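Long-range contacts in pantothenate kinase (Coxiella burnetii, PDB 3TQC), which phosphorylates pantothenate with ATP to give 4'-phosphopantothenate, the first of the five steps from pantothenate to coenzyme A: residues P123-I128 / P197-L202; Q171-I176 / Y191-Q196. All coordinates share one frame; numbering follows the deposited sequence.

Contact 1: residues P123-I128 / P197-L202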
ATOM      1  N   PRO B 123      -2.596 -24.848   2.256  1.00 24.64           N
ATOM      2  CA  PRO B 123      -1.751 -25.774   1.511  1.00 25.03           C
ATOM      3  C   PRO B 123      -1.608 -25.414   0.041  1.00 24.34           C
ATOM      4  O   PRO B 123      -0.696 -25.918  -0.613  1.00 24.52           O
ATOM      5  CB  PRO B 123      -2.510 -27.096   1.638  1.00 26.59           C
ATOM      6  CG  PRO B 123      -3.927 -26.686   1.647  1.00 26.24           C
ATOM      7  CD  PRO B 123      -3.960 -25.386   2.418  1.00 25.52           C
ATOM      8  N   ASN B 124      -2.505 -24.574  -0.479  1.00 23.67           N
ATOM      9  CA  ASN B 124      -2.503 -24.249  -1.903  1.00 23.89           C
ATOM     10  C   ASN B 124      -1.773 -22.951  -2.147  1.00 22.23           C
ATOM     11  O   ASN B 124      -2.273 -21.873  -1.831  1.00 20.93           O
ATOM     12  CB  ASN B 124      -3.923 -24.199  -2.449  1.00 24.68           C
ATOM     13  CG  ASN B 124      -4.582 -25.556  -2.430  1.00 27.79           C
ATOM     14  OD1 ASN B 124      -3.924 -26.566  -2.666  1.00 30.48           O
ATOM     15  ND2 ASN B 124      -5.882 -25.594  -2.139  1.00 30.18           N
ATOM     16  N   VAL B 125      -0.560 -23.066  -2.675  1.00 22.02           N
ATOM     17  CA  VAL B 125       0.297 -21.906  -2.820  1.00 21.37           C
ATOM     18  C   VAL B 125       0.794 -21.804  -4.239  1.00 21.52           C
ATOM     19  O   VAL B 125       1.323 -22.770  -4.770  1.00 22.26           O
ATOM     20  CB  VAL B 125       1.471 -21.967  -1.836  1.00 21.21           C
ATOM     21  CG1 VAL B 125       2.244 -20.634  -1.829  1.00 20.67           C
ATOM     22  CG2 VAL B 125       0.941 -22.289  -0.442  1.00 20.61           C
ATOM     23  N   GLU B 126       0.622 -20.629  -4.841  1.00 21.24           N
ATOM     24  CA  GLU B 126       1.034 -20.403  -6.231  1.00 22.33           C
ATOM     25  C   GLU B 126       2.009 -19.271  -6.365  1.00 21.15           C
ATOM     26  O   GLU B 126       1.969 -18.322  -5.600  1.00 20.04           O
ATOM     27  CB  GLU B 126      -0.164 -20.094  -7.121  1.00 22.77           C
ATOM     28  CG  GLU B 126      -1.161 -21.200  -7.166  1.00 26.01           C
ATOM     29  CD  GLU B 126      -0.716 -22.390  -7.988  1.00 31.47           C
ATOM     30  OE1 GLU B 126       0.488 -22.548  -8.302  1.00 34.57           O
ATOM     31  OE2 GLU B 126      -1.594 -23.202  -8.316  1.00 35.22           O
ATOM     32  N   VAL B 127       2.880 -19.377  -7.362  1.00 21.87           N
ATOM     33  CA  VAL B 127       3.836 -18.328  -7.634  1.00 21.62           C
ATOM     34  C   VAL B 127       3.515 -17.700  -8.979  1.00 22.46           C
ATOM     35  O   VAL B 127       3.329 -18.414  -9.986  1.00 23.27           O
ATOM     36  CB  VAL B 127       5.257 -18.874  -7.618  1.00 22.00           C
ATOM     37  CG1 VAL B 127       6.258 -17.843  -8.181  1.00 21.57           C
ATOM     38  CG2 VAL B 127       5.631 -19.274  -6.201  1.00 21.68           C
ATOM     39  N   ILE B 128       3.408 -16.369  -8.978  1.00 21.96           N
ATOM     40  CA  ILE B 128       3.276 -15.590 -10.207  1.00 22.22           C
ATOM     41  C   ILE B 128       4.548 -14.792 -10.386  1.00 22.32           C
ATOM     42  O   ILE B 128       4.888 -13.990  -9.523  1.00 21.01           O
ATOM     43  CB  ILE B 128       2.131 -14.546 -10.158  1.00 21.95           C
ATOM     44  CG1 ILE B 128       0.787 -15.202  -9.939  1.00 22.33           C
ATOM     45  CG2 ILE B 128       2.102 -13.734 -11.454  1.00 21.43           C
ATOM     46  CD1 ILE B 128       0.603 -16.352 -10.809  1.00 25.88           C
ATOM     47  N   PRO B 197      -5.948 -20.116  -5.046  1.00 21.27           N
ATOM     48  CA  PRO B 197      -5.174 -20.807  -4.028  1.00 20.98           C
ATOM     49  C   PRO B 197      -5.300 -20.024  -2.728  1.00 20.65           C
ATOM     50  O   PRO B 197      -5.945 -18.977  -2.688  1.00 20.17           O
ATOM     51  CB  PRO B 197      -3.757 -20.703  -4.557  1.00 20.64           C
ATOM     52  CG  PRO B 197      -3.743 -19.385  -5.267  1.00 19.12           C
ATOM     53  CD  PRO B 197      -5.092 -19.253  -5.892  1.00 20.25           C
ATOM     54  N   ASP B 198      -4.694 -20.518  -1.668  1.00 20.54           N
ATOM     55  CA  ASP B 198      -4.756 -19.818  -0.410  1.00 20.17           C
ATOM     56  C   ASP B 198      -3.767 -18.673  -0.417  1.00 18.98           C
ATOM     57  O   ASP B 198      -3.995 -17.640   0.199  1.00 18.42           O
ATOM     58  CB  ASP B 198      -4.439 -20.794   0.714  1.00 21.25           C
ATOM     59  CG  ASP B 198      -5.424 -21.921   0.769  1.00 23.47           C
ATOM     60  OD1 ASP B 198      -6.611 -21.618   1.066  1.00 23.91           O
ATOM     61  OD2 ASP B 198      -5.015 -23.080   0.486  1.00 24.31           O
ATOM     62  N   ILE B 199      -2.657 -18.876  -1.120  1.00 18.76           N
ATOM     63  CA  ILE B 199      -1.581 -17.902  -1.173  1.00 17.95           C
ATOM     64  C   ILE B 199      -1.064 -17.786  -2.592  1.00 18.05           C
ATOM     65  O   ILE B 199      -0.904 -18.797  -3.299  1.00 19.01           O
ATOM     66  CB  ILE B 199      -0.420 -18.303  -0.251  1.00 18.04           C
ATOM     67  CG1 ILE B 199      -0.899 -18.374   1.215  1.00 17.47           C
ATOM     68  CG2 ILE B 199       0.760 -17.351  -0.437  1.00 17.00           C
ATOM     69  CD1 ILE B 199       0.151 -18.969   2.193  1.00 17.63           C
ATOM     70  N   VAL B 200      -0.838 -16.545  -3.020  1.00 17.16           N
ATOM     71  CA  VAL B 200      -0.149 -16.282  -4.255  1.00 16.74           C
ATOM     72  C   VAL B 200       1.132 -15.578  -3.884  1.00 16.96           C
ATOM     73  O   VAL B 200       1.113 -14.583  -3.155  1.00 16.83           O
ATOM     74  CB  VAL B 200      -0.976 -15.371  -5.185  1.00 17.20           C
ATOM     75  CG1 VAL B 200      -0.157 -14.991  -6.418  1.00 14.12           C
ATOM     76  CG2 VAL B 200      -2.295 -16.063  -5.566  1.00 16.06           C
ATOM     77  N   ILE B 201       2.260 -16.098  -4.346  1.00 17.48           N
ATOM     78  CA  ILE B 201       3.515 -15.408  -4.156  1.00 17.19           C
ATOM     79  C   ILE B 201       3.761 -14.690  -5.462  1.00 17.79           C
ATOM     80  O   ILE B 201       3.888 -15.320  -6.500  1.00 18.69           O
ATOM     81  CB  ILE B 201       4.670 -16.369  -3.819  1.00 17.89           C
ATOM     82  CG1 ILE B 201       4.465 -16.985  -2.430  1.00 16.87           C
ATOM     83  CG2 ILE B 201       6.023 -15.642  -3.877  1.00 16.15           C
ATOM     84  CD1 ILE B 201       5.347 -18.182  -2.154  1.00 17.14           C
ATOM     85  N   LEU B 202       3.809 -13.367  -5.411  1.00 18.18           N
ATOM     86  CA  LEU B 202       3.994 -12.552  -6.609  1.00 19.22           C
ATOM     87  C   LEU B 202       5.425 -12.039  -6.643  1.00 19.62           C
ATOM     88  O   LEU B 202       5.797 -11.191  -5.841  1.00 19.92           O
ATOM     89  CB  LEU B 202       2.999 -11.389  -6.599  1.00 18.79           C
ATOM     90  CG  LEU B 202       3.044 -10.442  -7.800  1.00 20.25           C
ATOM     91  CD1 LEU B 202       2.743 -11.192  -9.094  1.00 20.26           C
ATOM     92  CD2 LEU B 202       2.083  -9.277  -7.590  1.00 19.89           C
TER

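Contact 2: residues Q171-I176 / Y191-Q196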
ATOM      1  N   GLN B 171     -12.016 -14.568  -8.774  1.00 23.33           N
ATOM      2  CA  GLN B 171     -12.174 -15.213 -10.075  1.00 25.01           C
ATOM      3  C   GLN B 171     -11.436 -16.548 -10.154  1.00 24.54           C
ATOM      4  O   GLN B 171     -10.320 -16.682  -9.689  1.00 22.83           O
ATOM      5  CB  GLN B 171     -11.663 -14.294 -11.184  1.00 25.60           C
ATOM      6  CG  GLN B 171     -11.838 -14.815 -12.620  1.00 29.89           C
ATOM      7  CD  GLN B 171     -11.522 -13.728 -13.671  1.00 34.33           C
ATOM      8  OE1 GLN B 171     -11.716 -12.526 -13.424  1.00 35.97           O
ATOM      9  NE2 GLN B 171     -11.017 -14.149 -14.833  1.00 35.71           N
ATOM     10  N   ARG B 172     -12.088 -17.524 -10.765  1.00 26.22           N
ATOM     11  CA  ARG B 172     -11.529 -18.846 -10.926  1.00 26.69           C
ATOM     12  C   ARG B 172     -10.627 -18.906 -12.154  1.00 26.38           C
ATOM     13  O   ARG B 172     -10.790 -18.141 -13.116  1.00 26.09           O
ATOM     14  CB  ARG B 172     -12.667 -19.860 -11.032  1.00 28.46           C
ATOM     15  CG  ARG B 172     -13.394 -20.104  -9.690  1.00 31.45           C
ATOM     16  CD  ARG B 172     -12.586 -21.092  -8.861  1.00 35.19           C
ATOM     17  NE  ARG B 172     -13.026 -21.238  -7.488  1.00 38.66           N
ATOM     18  CZ  ARG B 172     -12.389 -21.962  -6.566  1.00 41.95           C
ATOM     19  NH1 ARG B 172     -11.275 -22.629  -6.863  1.00 42.72           N
ATOM     20  NH2 ARG B 172     -12.872 -22.023  -5.327  1.00 43.39           N
ATOM     21  N   ASN B 173      -9.668 -19.825 -12.108  1.00 25.89           N
ATOM     22  CA  ASN B 173      -8.868 -20.191 -13.285  1.00 25.91           C
ATOM     23  C   ASN B 173      -8.305 -18.994 -14.045  1.00 24.81           C
ATOM     24  O   ASN B 173      -8.574 -18.811 -15.211  1.00 25.00           O
ATOM     25  CB  ASN B 173      -9.695 -21.079 -14.220  1.00 27.44           C
ATOM     26  CG  ASN B 173     -10.109 -22.387 -13.571  1.00 28.52           C
ATOM     27  OD1 ASN B 173     -11.175 -22.928 -13.871  1.00 28.84           O
ATOM     28  ND2 ASN B 173      -9.266 -22.907 -12.680  1.00 25.92           N
ATOM     29  N   VAL B 174      -7.514 -18.179 -13.364  1.00 23.65           N
ATOM     30  CA  VAL B 174      -6.913 -17.021 -14.004  1.00 23.20           C
ATOM     31  C   VAL B 174      -5.669 -17.467 -14.746  1.00 24.02           C
ATOM     32  O   VAL B 174      -4.832 -18.220 -14.219  1.00 23.15           O
ATOM     33  CB  VAL B 174      -6.597 -15.934 -13.002  1.00 21.77           C
ATOM     34  CG1 VAL B 174      -5.894 -14.750 -13.693  1.00 21.14           C
ATOM     35  CG2 VAL B 174      -7.883 -15.505 -12.335  1.00 21.23           C
ATOM     36  N   ARG B 175      -5.574 -17.018 -15.989  1.00 25.28           N
ATOM     37  CA  ARG B 175      -4.502 -17.422 -16.876  1.00 26.97           C
ATOM     38  C   ARG B 175      -3.309 -16.480 -16.739  1.00 25.85           C
ATOM     39  O   ARG B 175      -3.456 -15.274 -16.820  1.00 25.81           O
ATOM     40  CB  ARG B 175      -5.046 -17.493 -18.300  1.00 29.30           C
ATOM     41  CG  ARG B 175      -6.039 -18.644 -18.443  1.00 33.54           C
ATOM     42  CD  ARG B 175      -7.005 -18.467 -19.599  1.00 40.72           C
ATOM     43  NE  ARG B 175      -7.586 -19.746 -20.034  1.00 45.59           N
ATOM     44  CZ  ARG B 175      -8.439 -20.490 -19.321  1.00 48.96           C
ATOM     45  NH1 ARG B 175      -8.847 -20.122 -18.101  1.00 47.93           N
ATOM     46  NH2 ARG B 175      -8.890 -21.628 -19.836  1.00 51.97           N
ATOM     47  N   ILE B 176      -2.129 -17.036 -16.491  1.00 25.60           N
ATOM     48  CA  ILE B 176      -0.936 -16.227 -16.277  1.00 24.61           C
ATOM     49  C   ILE B 176      -0.009 -16.481 -17.443  1.00 25.47           C
ATOM     50  O   ILE B 176       0.330 -17.620 -17.697  1.00 25.43           O
ATOM     51  CB  ILE B 176      -0.192 -16.626 -14.996  1.00 23.83           C
ATOM     52  CG1 ILE B 176      -1.125 -16.588 -13.769  1.00 23.46           C
ATOM     53  CG2 ILE B 176       1.068 -15.746 -14.816  1.00 23.13           C
ATOM     54  CD1 ILE B 176      -1.711 -15.219 -13.457  1.00 22.12           C
ATOM     55  N   TYR B 191      -0.001 -20.545 -20.891  1.00 40.19           N
ATOM     56  CA  TYR B 191      -0.471 -19.934 -19.647  1.00 38.38           C
ATOM     57  C   TYR B 191      -0.436 -20.912 -18.478  1.00 37.33           C
ATOM     58  O   TYR B 191      -0.724 -22.087 -18.635  1.00 38.50           O
ATOM     59  CB  TYR B 191      -1.894 -19.409 -19.814  1.00 38.57           C
ATOM     60  CG  TYR B 191      -2.052 -18.408 -20.931  1.00 40.27           C
ATOM     61  CD1 TYR B 191      -1.730 -17.066 -20.740  1.00 40.40           C
ATOM     62  CD2 TYR B 191      -2.517 -18.799 -22.178  1.00 43.62           C
ATOM     63  CE1 TYR B 191      -1.866 -16.137 -21.759  1.00 41.89           C
ATOM     64  CE2 TYR B 191      -2.660 -17.874 -23.211  1.00 45.72           C
ATOM     65  CZ  TYR B 191      -2.328 -16.543 -22.988  1.00 44.52           C
ATOM     66  OH  TYR B 191      -2.467 -15.620 -23.989  1.00 47.05           O
ATOM     67  N   GLU B 192      -0.056 -20.411 -17.313  1.00 35.53           N
ATOM     68  CA  GLU B 192      -0.202 -21.133 -16.062  1.00 34.93           C
ATOM     69  C   GLU B 192      -1.568 -20.771 -15.492  1.00 33.41           C
ATOM     70  O   GLU B 192      -2.132 -19.735 -15.842  1.00 33.47           O
ATOM     71  CB  GLU B 192       0.901 -20.739 -15.087  1.00 34.04           C
ATOM     72  CG  GLU B 192       2.278 -21.186 -15.556  1.00 37.67           C
ATOM     73  CD  GLU B 192       3.390 -20.751 -14.627  1.00 40.80           C
ATOM     74  OE1 GLU B 192       3.119 -19.982 -13.672  1.00 41.73           O
ATOM     75  OE2 GLU B 192       4.542 -21.189 -14.852  1.00 44.02           O
ATOM     76  N   ILE B 193      -2.109 -21.626 -14.640  1.00 31.86           N
ATOM     77  CA  ILE B 193      -3.423 -21.389 -14.089  1.00 30.63           C
ATOM     78  C   ILE B 193      -3.322 -21.187 -12.585  1.00 28.56           C
ATOM     79  O   ILE B 193      -2.791 -22.028 -11.880  1.00 28.60           O
ATOM     80  CB  ILE B 193      -4.377 -22.526 -14.425  1.00 32.17           C
ATOM     81  CG1 ILE B 193      -4.647 -22.537 -15.936  1.00 33.40           C
ATOM     82  CG2 ILE B 193      -5.665 -22.369 -13.633  1.00 31.54           C
ATOM     83  CD1 ILE B 193      -5.020 -23.877 -16.467  1.00 35.55           C
ATOM     84  N   VAL B 194      -3.790 -20.026 -12.135  1.00 26.60           N
ATOM     85  CA  VAL B 194      -3.928 -19.694 -10.742  1.00 25.04           C
ATOM     86  C   VAL B 194      -5.425 -19.783 -10.438  1.00 24.98           C
ATOM     87  O   VAL B 194      -6.234 -19.064 -11.031  1.00 25.19           O
ATOM     88  CB  VAL B 194      -3.370 -18.267 -10.459  1.00 24.06           C
ATOM     89  CG1 VAL B 194      -3.650 -17.840  -9.033  1.00 22.73           C
ATOM     90  CG2 VAL B 194      -1.861 -18.197 -10.762  1.00 22.66           C
ATOM     91  N   ASP B 195      -5.791 -20.677  -9.526  1.00 24.73           N
ATOM     92  CA  ASP B 195      -7.189 -20.989  -9.273  1.00 25.31           C
ATOM     93  C   ASP B 195      -7.594 -20.851  -7.801  1.00 24.27           C
ATOM     94  O   ASP B 195      -7.829 -21.850  -7.105  1.00 24.84           O
ATOM     95  CB  ASP B 195      -7.515 -22.394  -9.776  1.00 26.50           C
ATOM     96  CG  ASP B 195      -8.991 -22.736  -9.620  1.00 29.13           C
ATOM     97  OD1 ASP B 195      -9.821 -21.797  -9.702  1.00 26.15           O
ATOM     98  OD2 ASP B 195      -9.315 -23.939  -9.423  1.00 32.84           O
ATOM     99  N   GLN B 196      -7.728 -19.606  -7.369  1.00 22.68           N
ATOM    100  CA  GLN B 196      -8.034 -19.257  -5.974  1.00 22.01           C
ATOM    101  C   GLN B 196      -7.284 -20.101  -4.951  1.00 21.54           C
ATOM    102  O   GLN B 196      -7.888 -20.711  -4.086  1.00 22.52           O
ATOM    103  CB  GLN B 196      -9.544 -19.276  -5.721  1.00 21.88           C
ATOM    104  CG  GLN B 196     -10.261 -18.190  -6.492  1.00 21.28           C
ATOM    105  CD  GLN B 196      -9.885 -16.793  -6.025  1.00 19.81           C
ATOM    106  OE1 GLN B 196      -9.479 -15.942  -6.824  1.00 19.47           O
ATOM    107  NE2 GLN B 196     -10.043 -16.543  -4.735  1.00 15.72           N
TER
HETATM  108  O   HOH W   1      -7.686 -17.409  -9.374  1.00 11.34           O
HETATM  109  O   HOH W   2      -8.905 -25.279 -11.943  1.00  3.62           O

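Contact 1: residues P123-I128 / P197-L202
Val125-Ile128 and Ile199-Leu202 run side by side as parallel strands, their axes 4.5 Å apart at the closest and inclined by 23°. The backbone ladder follows the parallel pattern: Glu126 reaches both ways, its N giving a bond to Ile199 O (2.8 Å) and its O taking one from Ile201 N, after which Ile128 N bonds to Ile201 O at 2.7 Å. At the N-terminal end the ladder gains extra bonds. Asn124 O is gripped twice, by Asp198 N at 2.8 Å and by Ile199 N, the latter nearly head-on (C=O...N 163°). Asp198 answers with its side chain: OD2 accepts from Asn124 N at 3.1 Å through its anti lone pair, while OD1 is held in a salt bridge by Lys90. The carboxylate is thus pinned at both oxygens, and its plane runs nearly parallel to that of the Asn124 side-chain amide.

Val125, Val127, Ile199 and Ile201 share one face. With CG1 of Val125 turned anti to its own N (chi1 -171°), that methyl meets Ile199 CG2 at 3.9 Å and also reaches Ile201 CD1. On the other face Ile128 splits its branches, CG1 going to Val200 CG1 and CG2 to Leu202 CD1 (3.5 Å), and the aliphatic part of Glu126 crosses the Pro197 ring at about a right angle.

Helix 105-116, whose first turn holds the last P-loop residues, packs on Val127 and Ile201 through Ser109; Val194 of strand 190-194 covers Ile128 and Val200. This is the outer parallel pair of a P-loop kinase core sheet: strand 93-99, leading into the P-loop, bonds to the far edge of 199-203, leaving 125-129 outermost.

Contact 2: residues Q171-I176 / Y191-Q196
Gln171 O lies against Gln196 CG at 3.5 Å, and a water that donates to Gln171 O and Val194 O also accepts from Gln196 N, bridging the segments where the strands part. Arg172, bent at chi2 (-81°), brings its guanidinium to Asp195: NH1 makes a weak salt bridge to OD1 at 3.3 Å, with the two planes 66° apart, while Gln196 CB sits over the guanidinium face. Asn173 N donates to the same Asp195 OD1 at 3.1 Å, approaching from above the carboxylate plane. A second water donates to Asp195 OD2. Val174 then opens the antiparallel ladder as a hydrogen-bonded pair with Val194, its N 2.8 Å from Val194 O. Arg175 faces Ile193 in a non-hydrogen-bonded pair and lays CB beside Tyr191 CB. At Ile176 both backbone bonds go to Glu192, and CG1 presses on Val194 CG2 at 3.5 Å, tighter than ordinary van der Waals contact. Tyr191 presents its ring edge to the Ile176 carbonyl.

The chemistry divides by place: buried Val174, Ile176 and Val194 turn together to helix 157-168, whereas Asp195, met by a backbone amide, a guanidinium and a water, ties the end where the strands part, its negative charge probably eased by Arg172.

Overall arrangement
The two contacts have their centres 11 Å apart, on the same side of the chain's centre. In sequence they run 123-128, 171-176, 191-196, 197-202, so contact 2 forms wholly within the excursion between the two strands of contact 1, and Gln196 leads straight into Pro197. Contact 1 belongs to the mixed, P-loop-bearing sheet, contact 2 to a small three-stranded antiparallel one. The sheets meet where Ile128 packs against Ile176. Helix 157-168 backs contact 2; helix 105-116 covers the face of contact 1 turned away from contact 2, that of Val127 and Ile201. Val127 lies about 9 Å from ADP, side chain to ligand, so contact 1 lies near the nucleotide site without touching it while contact 2 stands farther out.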